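Local coordinates for protein Pcdhgc3 (Mus musculus, PDB 4ZI8), which is a clustered protocadherin, probably a calcium-dependent cell-adhesion protein that helps establish specific neuronal connections, represented here by its first three extracellular cadherin domains, at residues 245-256 and 291-302. Numbering follows the deposited sequence. Where two conformers were deposited one is given.
Sequences EDAPPGTRVAQV and TGVLTIKGRLDF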
ATOM      1  N   GLU B 245       4.868  53.711 -17.796  1.00 32.85           N
ATOM      2  CA  GLU B 245       5.915  53.781 -16.762  1.00 33.01           C
ATOM      3  C   GLU B 245       5.405  54.442 -15.480  1.00 28.79           C
ATOM      4  O   GLU B 245       5.973  54.237 -14.405  1.00 29.81           O
ATOM      5  CB  GLU B 245       7.188  54.505 -17.273  1.00 34.13           C
ATOM      6  CG  GLU B 245       7.048  55.953 -17.516  1.00 33.48           C
ATOM      7  CD  GLU B 245       8.388  56.642 -17.781  1.00 34.17           C
ATOM      8  OE1 GLU B 245       8.359  57.583 -18.589  1.00 34.56           O
ATOM      9  OE2 GLU B 245       9.448  56.278 -17.190  1.00 27.61           O
ATOM     10  N   ASP B 246       4.322  55.205 -15.567  1.00 30.52           N
ATOM     11  CA  ASP B 246       3.807  55.831 -14.357  1.00 32.85           C
ATOM     12  C   ASP B 246       2.726  54.965 -13.682  1.00 33.91           C
ATOM     13  O   ASP B 246       2.033  55.426 -12.777  1.00 34.36           O
ATOM     14  CB  ASP B 246       3.289  57.250 -14.655  1.00 36.43           C
ATOM     15  CG  ASP B 246       2.074  57.258 -15.560  1.00 47.01           C
ATOM     16  OD1 ASP B 246       1.745  56.191 -16.119  1.00 51.70           O
ATOM     17  OD2 ASP B 246       1.450  58.339 -15.716  1.00 53.19           O
ATOM     18  N   ALA B 247       2.602  53.709 -14.107  1.00 35.13           N
ATOM     19  CA  ALA B 247       1.660  52.779 -13.477  1.00 35.84           C
ATOM     20  C   ALA B 247       1.959  52.663 -11.986  1.00 33.62           C
ATOM     21  O   ALA B 247       3.099  52.402 -11.597  1.00 31.85           O
ATOM     22  CB  ALA B 247       1.724  51.389 -14.139  1.00 29.26           C
ATOM     23  N   PRO B 248       0.937  52.880 -11.152  1.00 33.33           N
ATOM     24  CA  PRO B 248       1.080  52.878  -9.698  1.00 34.34           C
ATOM     25  C   PRO B 248       1.078  51.461  -9.162  1.00 37.33           C
ATOM     26  O   PRO B 248       0.732  50.527  -9.904  1.00 33.79           O
ATOM     27  CB  PRO B 248      -0.157  53.650  -9.236  1.00 40.95           C
ATOM     28  CG  PRO B 248      -1.183  53.318 -10.267  1.00 40.87           C
ATOM     29  CD  PRO B 248      -0.432  53.239 -11.570  1.00 36.26           C
ATOM     30  N   PRO B 249       1.471  51.288  -7.892  1.00 37.49           N
ATOM     31  CA  PRO B 249       1.412  49.966  -7.283  1.00 38.56           C
ATOM     32  C   PRO B 249       0.004  49.424  -7.331  1.00 37.13           C
ATOM     33  O   PRO B 249      -0.945  50.195  -7.186  1.00 39.32           O
ATOM     34  CB  PRO B 249       1.854  50.213  -5.843  1.00 40.33           C
ATOM     35  CG  PRO B 249       2.698  51.418  -5.926  1.00 38.45           C
ATOM     36  CD  PRO B 249       2.061  52.282  -6.986  1.00 39.04           C
ATOM     37  N   GLY B 250      -0.126  48.124  -7.562  1.00 31.89           N
ATOM     38  CA  GLY B 250      -1.428  47.504  -7.620  1.00 32.70           C
ATOM     39  C   GLY B 250      -1.906  47.316  -9.042  1.00 36.44           C
ATOM     40  O   GLY B 250      -2.842  46.534  -9.299  1.00 37.44           O
ATOM     41  N   THR B 251      -1.272  48.023  -9.976  1.00 31.86           N
ATOM     42  CA  THR B 251      -1.662  47.899 -11.380  1.00 34.85           C
ATOM     43  C   THR B 251      -1.547  46.447 -11.836  1.00 33.12           C
ATOM     44  O   THR B 251      -0.504  45.833 -11.669  1.00 30.80           O
ATOM     45  CB  THR B 251      -0.811  48.794 -12.297  1.00 32.30           C
ATOM     46  OG1 THR B 251      -1.032  50.164 -11.947  1.00 34.06           O
ATOM     47  CG2 THR B 251      -1.223  48.599 -13.735  1.00 33.85           C
ATOM     48  N   ARG B 252      -2.629  45.899 -12.385  1.00 34.37           N
ATOM     49  CA  ARG B 252      -2.626  44.533 -12.900  0.50 33.62           C
ATOM     50  C   ARG B 252      -1.766  44.460 -14.146  1.00 36.08           C
ATOM     51  O   ARG B 252      -1.960  45.238 -15.085  1.00 37.55           O
ATOM     52  CB  ARG B 252      -4.050  44.076 -13.206  0.50 35.44           C
ATOM     53  CG  ARG B 252      -4.150  42.852 -14.097  0.50 31.65           C
ATOM     54  CD  ARG B 252      -5.569  42.327 -14.078  0.50 33.67           C
ATOM     55  NE  ARG B 252      -5.749  41.189 -14.969  0.50 33.95           N
ATOM     56  CZ  ARG B 252      -6.761  40.341 -14.883  0.50 34.45           C
ATOM     57  NH1 ARG B 252      -7.670  40.498 -13.933  0.50 36.65           N
ATOM     58  NH2 ARG B 252      -6.862  39.340 -15.737  0.50 35.89           N
ATOM     59  N   VAL B 253      -0.796  43.548 -14.149  1.00 35.72           N
ATOM     60  CA  VAL B 253       0.101  43.367 -15.288  1.00 33.39           C
ATOM     61  C   VAL B 253      -0.354  42.190 -16.148  1.00 32.37           C
ATOM     62  O   VAL B 253      -0.493  42.295 -17.358  1.00 34.58           O
ATOM     63  CB  VAL B 253       1.541  43.134 -14.829  1.00 30.96           C
ATOM     64  CG1 VAL B 253       2.450  42.881 -16.022  1.00 28.01           C
ATOM     65  CG2 VAL B 253       2.027  44.315 -14.068  1.00 32.02           C
ATOM     66  N   ALA B 254      -0.598  41.063 -15.509  1.00 32.80           N
ATOM     67  CA  ALA B 254      -0.968  39.860 -16.228  1.00 33.35           C
ATOM     68  C   ALA B 254      -1.602  38.893 -15.245  1.00 31.61           C
ATOM     69  O   ALA B 254      -1.399  39.030 -14.037  1.00 31.49           O
ATOM     70  CB  ALA B 254       0.257  39.221 -16.904  1.00 29.49           C
ATOM     71  N   GLN B 255      -2.393  37.951 -15.746  1.00 30.11           N
ATOM     72  CA  GLN B 255      -2.755  36.788 -14.933  1.00 28.33           C
ATOM     73  C   GLN B 255      -2.320  35.494 -15.636  1.00 30.66           C
ATOM     74  O   GLN B 255      -2.763  35.194 -16.748  1.00 31.59           O
ATOM     75  CB  GLN B 255      -4.252  36.758 -14.637  1.00 28.96           C
ATOM     76  CG  GLN B 255      -4.666  35.608 -13.726  1.00 30.32           C
ATOM     77  CD  GLN B 255      -6.126  35.668 -13.335  1.00 39.63           C
ATOM     78  OE1 GLN B 255      -6.957  36.221 -14.062  1.00 47.45           O
ATOM     79  NE2 GLN B 255      -6.446  35.118 -12.175  1.00 36.35           N
ATOM     80  N   VAL B 256      -1.445  34.724 -14.995  1.00 28.86           N
ATOM     81  CA  VAL B 256      -1.010  33.476 -15.592  1.00 28.86           C
ATOM     82  C   VAL B 256      -1.887  32.331 -15.070  1.00 30.40           C
ATOM     83  O   VAL B 256      -2.482  32.425 -13.988  1.00 26.93           O
ATOM     84  CB  VAL B 256       0.464  33.207 -15.312  1.00 26.80           C
ATOM     85  CG1 VAL B 256       1.316  34.421 -15.776  1.00 26.77           C
ATOM     86  CG2 VAL B 256       0.682  32.941 -13.820  1.00 26.45           C
ATOM     87  N   THR B 291      -3.963  33.167  -7.248  1.00 31.57           N
ATOM     88  CA  THR B 291      -4.657  33.572  -8.455  1.00 32.81           C
ATOM     89  C   THR B 291      -3.757  33.726  -9.655  1.00 29.92           C
ATOM     90  O   THR B 291      -4.257  33.805 -10.775  1.00 35.93           O
ATOM     91  CB  THR B 291      -5.380  34.885  -8.274  1.00 36.03           C
ATOM     92  OG1 THR B 291      -4.409  35.913  -8.093  1.00 30.58           O
ATOM     93  CG2 THR B 291      -6.306  34.826  -7.079  1.00 39.85           C
ATOM     94  N   GLY B 292      -2.446  33.783  -9.443  1.00 24.32           N
ATOM     95  CA  GLY B 292      -1.527  33.987 -10.552  1.00 25.56           C
ATOM     96  C   GLY B 292      -1.551  35.400 -11.130  1.00 29.01           C
ATOM     97  O   GLY B 292      -1.006  35.674 -12.204  1.00 28.14           O
ATOM     98  N   VAL B 293      -2.172  36.320 -10.410  1.00 31.18           N
ATOM     99  CA  VAL B 293      -2.181  37.710 -10.838  1.00 30.44           C
ATOM    100  C   VAL B 293      -0.870  38.425 -10.489  1.00 28.37           C
ATOM    101  O   VAL B 293      -0.449  38.482  -9.331  1.00 26.99           O
ATOM    102  CB  VAL B 293      -3.381  38.450 -10.224  1.00 31.25           C
ATOM    103  CG1 VAL B 293      -3.299  39.956 -10.532  1.00 29.37           C
ATOM    104  CG2 VAL B 293      -4.681  37.860 -10.767  1.00 28.77           C
ATOM    105  N   LEU B 294      -0.210  38.939 -11.525  1.00 27.66           N
ATOM    106  CA  LEU B 294       1.011  39.712 -11.391  1.00 25.74           C
ATOM    107  C   LEU B 294       0.668  41.197 -11.413  1.00 29.50           C
ATOM    108  O   LEU B 294      -0.053  41.657 -12.319  1.00 27.82           O
ATOM    109  CB  LEU B 294       1.970  39.369 -12.522  1.00 25.24           C
ATOM    110  CG  LEU B 294       3.321  40.075 -12.581  1.00 28.19           C
ATOM    111  CD1 LEU B 294       4.276  39.516 -11.535  1.00 27.96           C
ATOM    112  CD2 LEU B 294       3.892  39.950 -13.997  1.00 32.22           C
ATOM    113  N   THR B 295       1.148  41.934 -10.411  1.00 26.71           N
ATOM    114  CA  THR B 295       0.862  43.364 -10.289  1.00 28.50           C
ATOM    115  C   THR B 295       2.163  44.177 -10.188  1.00 30.52           C
ATOM    116  O   THR B 295       3.229  43.640  -9.863  1.00 26.41           O
ATOM    117  CB  THR B 295      -0.002  43.693  -9.045  1.00 27.27           C
ATOM    118  OG1 THR B 295       0.537  43.043  -7.893  1.00 30.83           O
ATOM    119  CG2 THR B 295      -1.446  43.250  -9.209  1.00 28.25           C
ATOM    120  N   ILE B 296       2.066  45.478 -10.436  1.00 28.60           N
ATOM    121  CA  ILE B 296       3.175  46.384 -10.166  1.00 26.03           C
ATOM    122  C   ILE B 296       3.301  46.564  -8.683  1.00 27.02           C
ATOM    123  O   ILE B 296       2.304  46.764  -7.981  1.00 31.87           O
ATOM    124  CB  ILE B 296       2.970  47.735 -10.839  1.00 26.86           C
ATOM    125  CG1 ILE B 296       2.938  47.530 -12.348  1.00 28.75           C
ATOM    126  CG2 ILE B 296       4.080  48.737 -10.428  1.00 24.63           C
ATOM    127  CD1 ILE B 296       4.274  47.020 -12.907  1.00 26.09           C
ATOM    128  N   LYS B 297       4.523  46.483  -8.197  1.00 25.89           N
ATOM    129  CA  LYS B 297       4.785  46.715  -6.788  1.00 28.21           C
ATOM    130  C   LYS B 297       5.675  47.939  -6.590  1.00 30.13           C
ATOM    131  O   LYS B 297       5.399  48.783  -5.741  1.00 31.51           O
ATOM    132  CB  LYS B 297       5.438  45.473  -6.172  1.00 26.78           C
ATOM    133  CG  LYS B 297       5.800  45.614  -4.709  1.00 31.93           C
ATOM    134  CD  LYS B 297       6.390  44.313  -4.167  1.00 31.28           C
ATOM    135  CE  LYS B 297       7.218  44.558  -2.910  1.00 36.94           C
ATOM    136  NZ  LYS B 297       7.918  43.320  -2.439  1.00 39.69           N
ATOM    137  N   GLY B 298       6.753  48.031  -7.367  1.00 28.69           N
ATOM    138  CA  GLY B 298       7.689  49.139  -7.241  1.00 28.20           C
ATOM    139  C   GLY B 298       7.375  50.232  -8.244  1.00 31.62           C
ATOM    140  O   GLY B 298       6.215  50.452  -8.587  1.00 34.04           O
ATOM    141  N   ARG B 299       8.393  50.949  -8.709  1.00 34.10           N
ATOM    142  CA  ARG B 299       8.166  51.991  -9.706  1.00 32.03           C
ATOM    143  C   ARG B 299       8.893  51.667 -10.998  1.00 29.74           C
ATOM    144  O   ARG B 299      10.105  51.534 -11.015  1.00 32.29           O
ATOM    145  CB  ARG B 299       8.619  53.359  -9.195  1.00 38.87           C
ATOM    146  CG  ARG B 299       8.346  54.472 -10.197  1.00 45.43           C
ATOM    147  CD  ARG B 299       8.907  55.807  -9.732  1.00 58.41           C
ATOM    148  NE  ARG B 299      10.371  55.867  -9.775  1.00 68.05           N
ATOM    149  CZ  ARG B 299      11.088  56.156 -10.863  1.00 70.49           C
ATOM    150  NH1 ARG B 299      10.484  56.399 -12.020  1.00 70.50           N
ATOM    151  NH2 ARG B 299      12.415  56.195 -10.799  1.00 69.21           N
ATOM    152  N   LEU B 300       8.147  51.535 -12.084  1.00 30.27           N
ATOM    153  CA  LEU B 300       8.761  51.357 -13.391  1.00 28.90           C
ATOM    154  C   LEU B 300       9.461  52.639 -13.804  1.00 31.87           C
ATOM    155  O   LEU B 300       9.133  53.717 -13.325  1.00 34.04           O
ATOM    156  CB  LEU B 300       7.721  50.974 -14.435  1.00 31.45           C
ATOM    157  CG  LEU B 300       6.934  49.680 -14.187  1.00 30.34           C
ATOM    158  CD1 LEU B 300       5.921  49.501 -15.279  1.00 29.90           C
ATOM    159  CD2 LEU B 300       7.857  48.491 -14.150  1.00 31.07           C
ATOM    160  N   ASP B 301      10.440  52.512 -14.686  1.00 29.23           N
ATOM    161  CA  ASP B 301      11.080  53.682 -15.254  1.00 31.08           C
ATOM    162  C   ASP B 301      11.554  53.360 -16.658  1.00 30.91           C
ATOM    163  O   ASP B 301      12.411  52.484 -16.848  1.00 30.86           O
ATOM    164  CB  ASP B 301      12.245  54.135 -14.396  1.00 26.47           C
ATOM    165  CG  ASP B 301      12.816  55.456 -14.865  1.00 27.66           C
ATOM    166  OD1 ASP B 301      13.313  55.514 -15.998  1.00 28.39           O
ATOM    167  OD2 ASP B 301      12.760  56.434 -14.102  1.00 29.89           O
ATOM    168  N   PHE B 302      10.985  54.055 -17.638  1.00 28.85           N
ATOM    169  CA  PHE B 302      11.218  53.730 -19.039  1.00 30.01           C
ATOM    170  C   PHE B 302      12.675  53.994 -19.431  1.00 31.40           C
ATOM    171  O   PHE B 302      13.256  53.256 -20.217  1.00 32.30           O
ATOM    172  CB  PHE B 302      10.241  54.520 -19.924  1.00 30.52           C
ATOM    173  CG  PHE B 302      10.497  54.392 -21.411  1.00 36.62           C
ATOM    174  CD1 PHE B 302      10.000  53.311 -22.136  1.00 33.86           C
ATOM    175  CD2 PHE B 302      11.204  55.382 -22.094  1.00 37.91           C
ATOM    176  CE1 PHE B 302      10.220  53.210 -23.495  1.00 33.17           C
ATOM    177  CE2 PHE B 302      11.429  55.277 -23.461  1.00 40.37           C
ATOM    178  CZ  PHE B 302      10.931  54.199 -24.158  1.00 39.59           C
TER
HETATM  179  O   HOH W   1       5.615  52.491 -12.344  1.00 32.01           O
HETATM  180  O   HOH W   2       7.577  56.434 -12.887  1.00 39.02           O
HETATM  181  O   HOH W   3       4.401  52.388  -9.300  1.00 41.23           O
HETATM  182  O   HOH W   4      -4.775  32.014 -12.905  1.00 28.49           O
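Val253 N and Ala254 N both donate to Leu294 O, the former at 2.7 Å: a classic beta bulge between antiparallel strands 252-255 and 293-296. Six of the eight hydrogen bonds are backbone to backbone. Gly250, in the type II beta turn 248-251, gives its N to Ile296 O; a side chain at its backbone angles would jam against the preceding carbonyl oxygen.

The side chain of Glu245, extended beyond CG, reaches Phe302, whose N donates to OE2 of Glu245 at 2.7 Å, nearly straight (172°) but from above the carboxylate plane. Glu303 and Asp334 crowd this acid and, without metal, would probably disfavour its charge. Replacing Glu245 by alanine removes a carboxylate from two calcium sites, neither occupied here, and would probably leave Phe302 N without this acceptor. Long Gln255, CG anti to the backbone N (chi1 -177°), brings NE2 to Thr291 O at 2.9 Å, 26° out of the carbonyl plane of Thr291.

Beta-branched Val253 splits its methyls, CG1 meeting Leu294 CD2 (3.8 Å) and CG2 meeting Ile296 CD1 (3.7 Å).

Water 1 sits among Leu300 N, Glu245 O and Ala247 O.

In this third cadherin domain, strand 285-287 flanks 293-296, and Val253, Val256 and Leu294 pack inward against strands 238-244, 307-316 and 324-333.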